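PDB 4QAN: uncharacterized protein from Ruminococcus gnavus, which is of unknown function but has a cystatin-like fold, belongs as a divergent member to the NTF2-like superfamily, and can bind a magnesium ion. Local coordinates for residues S6-V11 with L237-A242; Y210-P215 with E247-T252. All coordinates share one frame; numbering follows the deposited sequence.

Contact 1 (S6-V11 with L237-A242)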
loop_
_atom_site.group_PDB
_atom_site.type_symbol
_atom_site.label_atom_id
_atom_site.label_comp_id
_atom_site.label_asym_id
_atom_site.label_seq_id
_atom_site.Cartn_x
_atom_site.Cartn_y
_atom_site.Cartn_z
ATOM N N SER A 6 -2.445 -11.501 -13.761
ATOM C CA SER A 6 -3.118 -10.670 -14.753
ATOM C C SER A 6 -4.659 -10.797 -14.726
ATOM O O SER A 6 -5.370 -9.791 -14.687
ATOM C CB SER A 6 -2.570 -11.008 -16.150
ATOM O OG SER A 6 -3.246 -10.294 -17.168
ATOM N N GLU A 7 -5.168 -12.027 -14.724
ATOM C CA GLU A 7 -6.620 -12.271 -14.872
ATOM C C GLU A 7 -7.454 -12.054 -13.594
ATOM O O GLU A 7 -8.670 -12.272 -13.589
ATOM C CB GLU A 7 -6.874 -13.672 -15.470
ATOM C CG GLU A 7 -6.294 -14.852 -14.695
ATOM C CD GLU A 7 -6.153 -16.099 -15.550
ATOM O OE1 GLU A 7 -7.022 -16.343 -16.414
ATOM O OE2 GLU A 7 -5.171 -16.841 -15.362
ATOM N N VAL A 8 -6.800 -11.626 -12.519
ATOM C CA VAL A 8 -7.492 -11.294 -11.279
ATOM C C VAL A 8 -7.612 -9.778 -11.111
ATOM O O VAL A 8 -7.893 -9.293 -10.024
ATOM C CB VAL A 8 -6.813 -11.953 -10.056
ATOM C CG1 VAL A 8 -6.778 -13.463 -10.235
ATOM C CG2 VAL A 8 -5.405 -11.424 -9.820
ATOM N N LEU A 9 -7.431 -9.050 -12.213
ATOM C CA LEU A 9 -7.506 -7.600 -12.231
ATOM C C LEU A 9 -8.849 -7.075 -12.721
ATOM O O LEU A 9 -9.383 -7.522 -13.734
ATOM C CB LEU A 9 -6.409 -7.014 -13.128
ATOM C CG LEU A 9 -4.960 -7.195 -12.671
ATOM C CD1 LEU A 9 -4.054 -6.276 -13.481
ATOM C CD2 LEU A 9 -4.802 -6.918 -11.176
ATOM N N ASN A 10 -9.366 -6.091 -11.992
ATOM C CA ASN A 10 -10.540 -5.350 -12.388
ATOM C C ASN A 10 -10.034 -4.158 -13.171
ATOM O O ASN A 10 -9.552 -3.177 -12.592
ATOM C CB ASN A 10 -11.312 -4.909 -11.145
ATOM C CG ASN A 10 -12.601 -4.186 -11.471
ATOM O OD1 ASN A 10 -12.873 -3.864 -12.621
ATOM N ND2 ASN A 10 -13.400 -3.909 -10.440
ATOM N N VAL A 11 -10.100 -4.260 -14.492
ATOM C CA VAL A 11 -9.736 -3.144 -15.349
ATOM C C VAL A 11 -10.947 -2.217 -15.325
ATOM O O VAL A 11 -11.863 -2.347 -16.130
ATOM C CB VAL A 11 -9.385 -3.582 -16.789
ATOM C CG1 VAL A 11 -8.794 -2.408 -17.573
ATOM C CG2 VAL A 11 -8.396 -4.740 -16.774
ATOM N N LEU A 237 0.907 -12.621 -5.385
ATOM C CA LEU A 237 0.353 -11.857 -4.282
ATOM C C LEU A 237 -0.877 -11.047 -4.679
ATOM O O LEU A 237 -1.712 -10.713 -3.830
ATOM C CB LEU A 237 1.423 -10.999 -3.628
ATOM C CG LEU A 237 2.588 -11.756 -2.961
ATOM C CD1 LEU A 237 3.340 -10.825 -2.025
ATOM C CD2 LEU A 237 2.147 -12.992 -2.183
ATOM N N THR A 238 -1.015 -10.758 -5.962
ATOM C CA THR A 238 -2.232 -10.135 -6.437
ATOM C C THR A 238 -3.436 -11.047 -6.303
ATOM O O THR A 238 -4.492 -10.601 -5.903
ATOM C CB THR A 238 -2.101 -9.681 -7.877
ATOM O OG1 THR A 238 -0.955 -8.847 -7.954
ATOM C CG2 THR A 238 -3.304 -8.884 -8.302
ATOM N N ARG A 239 -3.256 -12.316 -6.633
ATOM C CA ARG A 239 -4.290 -13.313 -6.469
ATOM C C ARG A 239 -4.571 -13.527 -4.981
ATOM O O ARG A 239 -5.726 -13.694 -4.553
ATOM C CB ARG A 239 -3.837 -14.601 -7.155
ATOM C CG ARG A 239 -4.865 -15.693 -7.224
ATOM C CD ARG A 239 -4.390 -16.835 -8.134
ATOM N NE ARG A 239 -5.033 -18.098 -7.768
ATOM C CZ ARG A 239 -6.246 -18.487 -8.159
ATOM N NH1 ARG A 239 -6.981 -17.731 -8.980
ATOM N NH2 ARG A 239 -6.716 -19.662 -7.740
ATOM N N ALA A 240 -3.517 -13.483 -4.180
ATOM C CA ALA A 240 -3.684 -13.527 -2.737
ATOM C C ALA A 240 -4.611 -12.406 -2.251
ATOM O O ALA A 240 -5.469 -12.640 -1.381
ATOM C CB ALA A 240 -2.345 -13.456 -2.040
ATOM N N LEU A 241 -4.464 -11.205 -2.811
ATOM C CA LEU A 241 -5.322 -10.091 -2.389
ATOM C C LEU A 241 -6.752 -10.282 -2.898
ATOM O O LEU A 241 -7.704 -10.058 -2.151
ATOM C CB LEU A 241 -4.781 -8.766 -2.885
ATOM C CG LEU A 241 -3.415 -8.373 -2.331
ATOM C CD1 LEU A 241 -2.848 -7.230 -3.163
ATOM C CD2 LEU A 241 -3.463 -8.003 -0.858
ATOM N N ALA A 242 -6.889 -10.724 -4.155
ATOM C CA ALA A 242 -8.196 -11.076 -4.738
ATOM C C ALA A 242 -9.082 -11.963 -3.845
ATOM O O ALA A 242 -10.302 -11.825 -3.863
ATOM C CB ALA A 242 -8.011 -11.749 -6.085
#
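Val-8 meets Thr-238 through two methyl groups that their first torsions bring together. In Val-8, CG1 lies beside the backbone N, anti to the carbonyl carbon (chi1 -58°), which leaves CG2 between the N and the carbonyl carbon. In Thr-238, CG2 lies opposite the backbone N, and OG1 is beside that N (chi1 -54°). Val-8 CG2 comes up to the side of the Thr-238 CG2 methyl, 3.6 Å away, and the two side chains cross at a slant. Val-8 CG2 also lies 3.9 Å from Arg-239 N, over the helix backbone. Its other methyl, CG1, lies 4.2 Å from Arg-239 CG, at the guanidinium edge. Val-8 CB lies 4.2 Å from Ala-242 CB, one helical turn on from Thr-238. Leu-9 CD2 adds a second methyl, 3.8 Å from Thr-238 CG2. No hydrogen bond crosses; the join is apolar. Nearby, Glu-5 accepts the backbone N-H groups of Thr-238 and Arg-239 through its carboxylate. A type I beta turn, Ser-6 to Leu-9, packs Val-8 against helix 237-242, which sits between helices 221-234 and 254-275; these precede the curled sheet that begins at 305-314, consistent with the helical part of a cystatin-like domain.

Contact 2 (Y210-P215 with E247-T252); sequences YFQAMP and ESSQDT
Gln-212 NE2 donates to Ser-249 OG at 2.7 Å, with an N-H...O angle of 146°. The hydroxyl lies almost in the amide plane. At one end of the contact, Tyr-210 OH and Thr-252 OG1 are 2.8 Å apart and hydrogen-bonded, the threonine oxygen sitting at the ring edge. The tyrosine oxygen is less surely placed. At the other end, Pro-215 CG rests on the backbone, 3.7 Å from Glu-247 C. The contact joins two loops, one leading to helix 221-234, the other linking helices 237-242 and 254-275. A water ties them again, donating to Ala-213 O and Glu-247 O and weakly accepting from Gln-212 NE2. Further out, Ser-249 OG donates to Asp-251 O at 2.7 Å, nearly in line with the carbonyl. This OG stands between its backbone N and carbonyl carbon (chi1 54°), placed to serve both bonds. Without the hydroxyl, as with an alanine here, Gln-212 NE2 would probably keep only the weak water bond among these partners, and Asp-251 O would lose its donor. In the conformer described, Gln-212 OE1 also accepts from Ser-253 N, consistent with this orientation of the amide. Thr-12 is hydrogen-bonded to Thr-252 OG1, and Ser-14 to Asp-251 OD1.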
loop_
_atom_site.group_PDB
_atom_site.type_symbol
_atom_site.label_atom_id
_atom_site.label_comp_id
_atom_site.label_asym_id
_atom_site.label_seq_id
_atom_site.Cartn_x
_atom_site.Cartn_y
_atom_site.Cartn_z
ATOM N N TYR A 210 -1.668 1.749 -11.011
ATOM C CA TYR A 210 -2.283 1.110 -9.848
ATOM C C TYR A 210 -3.183 -0.025 -10.321
ATOM O O TYR A 210 -3.498 -0.109 -11.499
ATOM C CB TYR A 210 -3.078 2.142 -9.041
ATOM C CG TYR A 210 -4.290 2.739 -9.742
ATOM C CD1 TYR A 210 -4.165 3.806 -10.615
ATOM C CD2 TYR A 210 -5.560 2.234 -9.517
ATOM C CE1 TYR A 210 -5.276 4.354 -11.253
ATOM C CE2 TYR A 210 -6.670 2.762 -10.150
ATOM C CZ TYR A 210 -6.517 3.819 -11.022
ATOM O OH TYR A 210 -7.617 4.340 -11.627
ATOM N N PHE A 211 -3.615 -0.889 -9.407
ATOM C CA PHE A 211 -4.511 -1.970 -9.760
ATOM C C PHE A 211 -5.595 -2.136 -8.700
ATOM O O PHE A 211 -5.396 -1.775 -7.531
ATOM C CB PHE A 211 -3.721 -3.276 -9.915
ATOM C CG PHE A 211 -3.210 -3.823 -8.620
ATOM C CD1 PHE A 211 -1.979 -3.436 -8.128
ATOM C CD2 PHE A 211 -3.974 -4.707 -7.880
ATOM C CE1 PHE A 211 -1.515 -3.929 -6.920
ATOM C CE2 PHE A 211 -3.512 -5.209 -6.684
ATOM C CZ PHE A 211 -2.281 -4.809 -6.195
ATOM N N GLN A 212 -6.738 -2.660 -9.146
ATOM C CA GLN A 212 -7.851 -3.036 -8.271
ATOM C C GLN A 212 -8.116 -4.532 -8.552
ATOM O O GLN A 212 -8.481 -4.904 -9.663
ATOM C CB GLN A 212 -9.102 -2.152 -8.545
ATOM C CG GLN A 212 -10.139 -2.115 -7.408
ATOM C CD GLN A 212 -11.254 -1.074 -7.596
ATOM O OE1 GLN A 212 -11.001 0.130 -7.648
ATOM N NE2 GLN A 212 -12.502 -1.542 -7.677
ATOM N N ALA A 213 -7.892 -5.388 -7.559
ATOM C CA ALA A 213 -8.103 -6.818 -7.754
ATOM C C ALA A 213 -9.610 -7.085 -7.817
ATOM O O ALA A 213 -10.395 -6.305 -7.272
ATOM C CB ALA A 213 -7.454 -7.599 -6.634
HETATM N N MSE A 214 -9.993 -8.142 -8.531
HETATM C CA MSE A 214 -11.387 -8.559 -8.595
HETATM C C MSE A 214 -11.633 -9.598 -7.539
HETATM O O MSE A 214 -10.704 -10.224 -7.058
HETATM C CB MSE A 214 -11.700 -9.122 -9.972
HETATM C CG MSE A 214 -11.169 -10.536 -10.156
HETATM SE SE MSE A 214 -11.650 -11.150 -11.957
HETATM C CE MSE A 214 -11.115 -13.026 -11.667
ATOM N N PRO A 215 -12.905 -9.802 -7.153
ATOM C CA PRO A 215 -13.166 -10.904 -6.232
ATOM C C PRO A 215 -12.869 -12.270 -6.864
ATOM O O PRO A 215 -13.209 -12.490 -8.018
ATOM C CB PRO A 215 -14.670 -10.776 -5.963
ATOM C CG PRO A 215 -14.944 -9.335 -6.162
ATOM C CD PRO A 215 -14.111 -8.985 -7.358
ATOM N N GLU A 247 -15.853 -6.843 -2.942
ATOM C CA GLU A 247 -16.690 -6.221 -3.962
ATOM C C GLU A 247 -15.911 -5.882 -5.206
ATOM O O GLU A 247 -14.714 -5.626 -5.150
ATOM C CB GLU A 247 -17.336 -4.941 -3.431
ATOM C CG GLU A 247 -18.241 -5.129 -2.222
ATOM C CD GLU A 247 -19.511 -5.915 -2.523
ATOM O OE1 GLU A 247 -19.815 -6.155 -3.716
ATOM O OE2 GLU A 247 -20.211 -6.295 -1.553
ATOM N N SER A 248 -16.617 -5.906 -6.330
ATOM C CA SER A 248 -16.163 -5.311 -7.571
ATOM C C SER A 248 -16.813 -3.930 -7.692
ATOM O O SER A 248 -17.631 -3.532 -6.849
ATOM C CB SER A 248 -16.561 -6.190 -8.749
ATOM O OG SER A 248 -15.995 -5.713 -9.954
ATOM N N SER A 249 -16.443 -3.197 -8.732
ATOM C CA SER A 249 -17.054 -1.905 -9.024
ATOM C C SER A 249 -16.859 -1.604 -10.488
ATOM O O SER A 249 -15.924 -2.099 -11.128
ATOM C CB SER A 249 -16.452 -0.774 -8.169
ATOM O OG SER A 249 -15.038 -0.720 -8.293
ATOM N N GLN A 250 -17.746 -0.802 -11.030
ATOM C CA GLN A 250 -17.645 -0.446 -12.437
ATOM C C GLN A 250 -16.407 0.425 -12.605
ATOM O O GLN A 250 -15.529 0.115 -13.393
ATOM C CB GLN A 250 -18.907 0.280 -12.907
ATOM C CG GLN A 250 -20.189 -0.528 -12.752
ATOM C CD GLN A 250 -20.090 -1.940 -13.335
ATOM O OE1 GLN A 250 -19.825 -2.120 -14.531
ATOM N NE2 GLN A 250 -20.315 -2.949 -12.491
ATOM N N ASP A 251 -16.318 1.482 -11.807
ATOM C CA ASP A 251 -15.216 2.424 -11.893
ATOM C C ASP A 251 -14.233 2.234 -10.743
ATOM O O ASP A 251 -14.471 1.440 -9.813
ATOM C CB ASP A 251 -15.778 3.846 -11.910
ATOM C CG ASP A 251 -14.831 4.845 -12.539
ATOM O OD1 ASP A 251 -13.701 4.474 -12.928
ATOM O OD2 ASP A 251 -15.220 6.012 -12.634
ATOM N N THR A 252 -13.101 2.923 -10.851
ATOM C CA THR A 252 -12.075 2.937 -9.812
ATOM C C THR A 252 -12.677 3.496 -8.529
ATOM O O THR A 252 -13.262 4.580 -8.546
ATOM C CB THR A 252 -10.895 3.820 -10.263
ATOM O OG1 THR A 252 -10.160 3.142 -11.295
ATOM C CG2 THR A 252 -9.982 4.183 -9.094
HETATM O O HOH W 1 -12.911 -4.899 -7.723
#

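How the contacts relate
The centres of contact 1 and contact 2 are 9 Å apart, and their segments alternate along the chain. Residues 6-11 lie next to 210-215 and are bonded to them through the backbone. Asn-10 N is 2.8 Å from Gln-212 O, and Val-8 O is 2.8 Å from Met-214 N. Both are probable hydrogen bonds. Asn-10 also reaches the second loop of contact 2, where its ND2 bonds to Ser-249 O and packs 3.2 Å from Ser-248 OG. Phe-211 in turn touches Thr-238 and Leu-241 of helix 237-242. The two contacts therefore form one continuous region, which lies away from Ser-360, a magnesium-binding residue of this protein that carries no ion in this model.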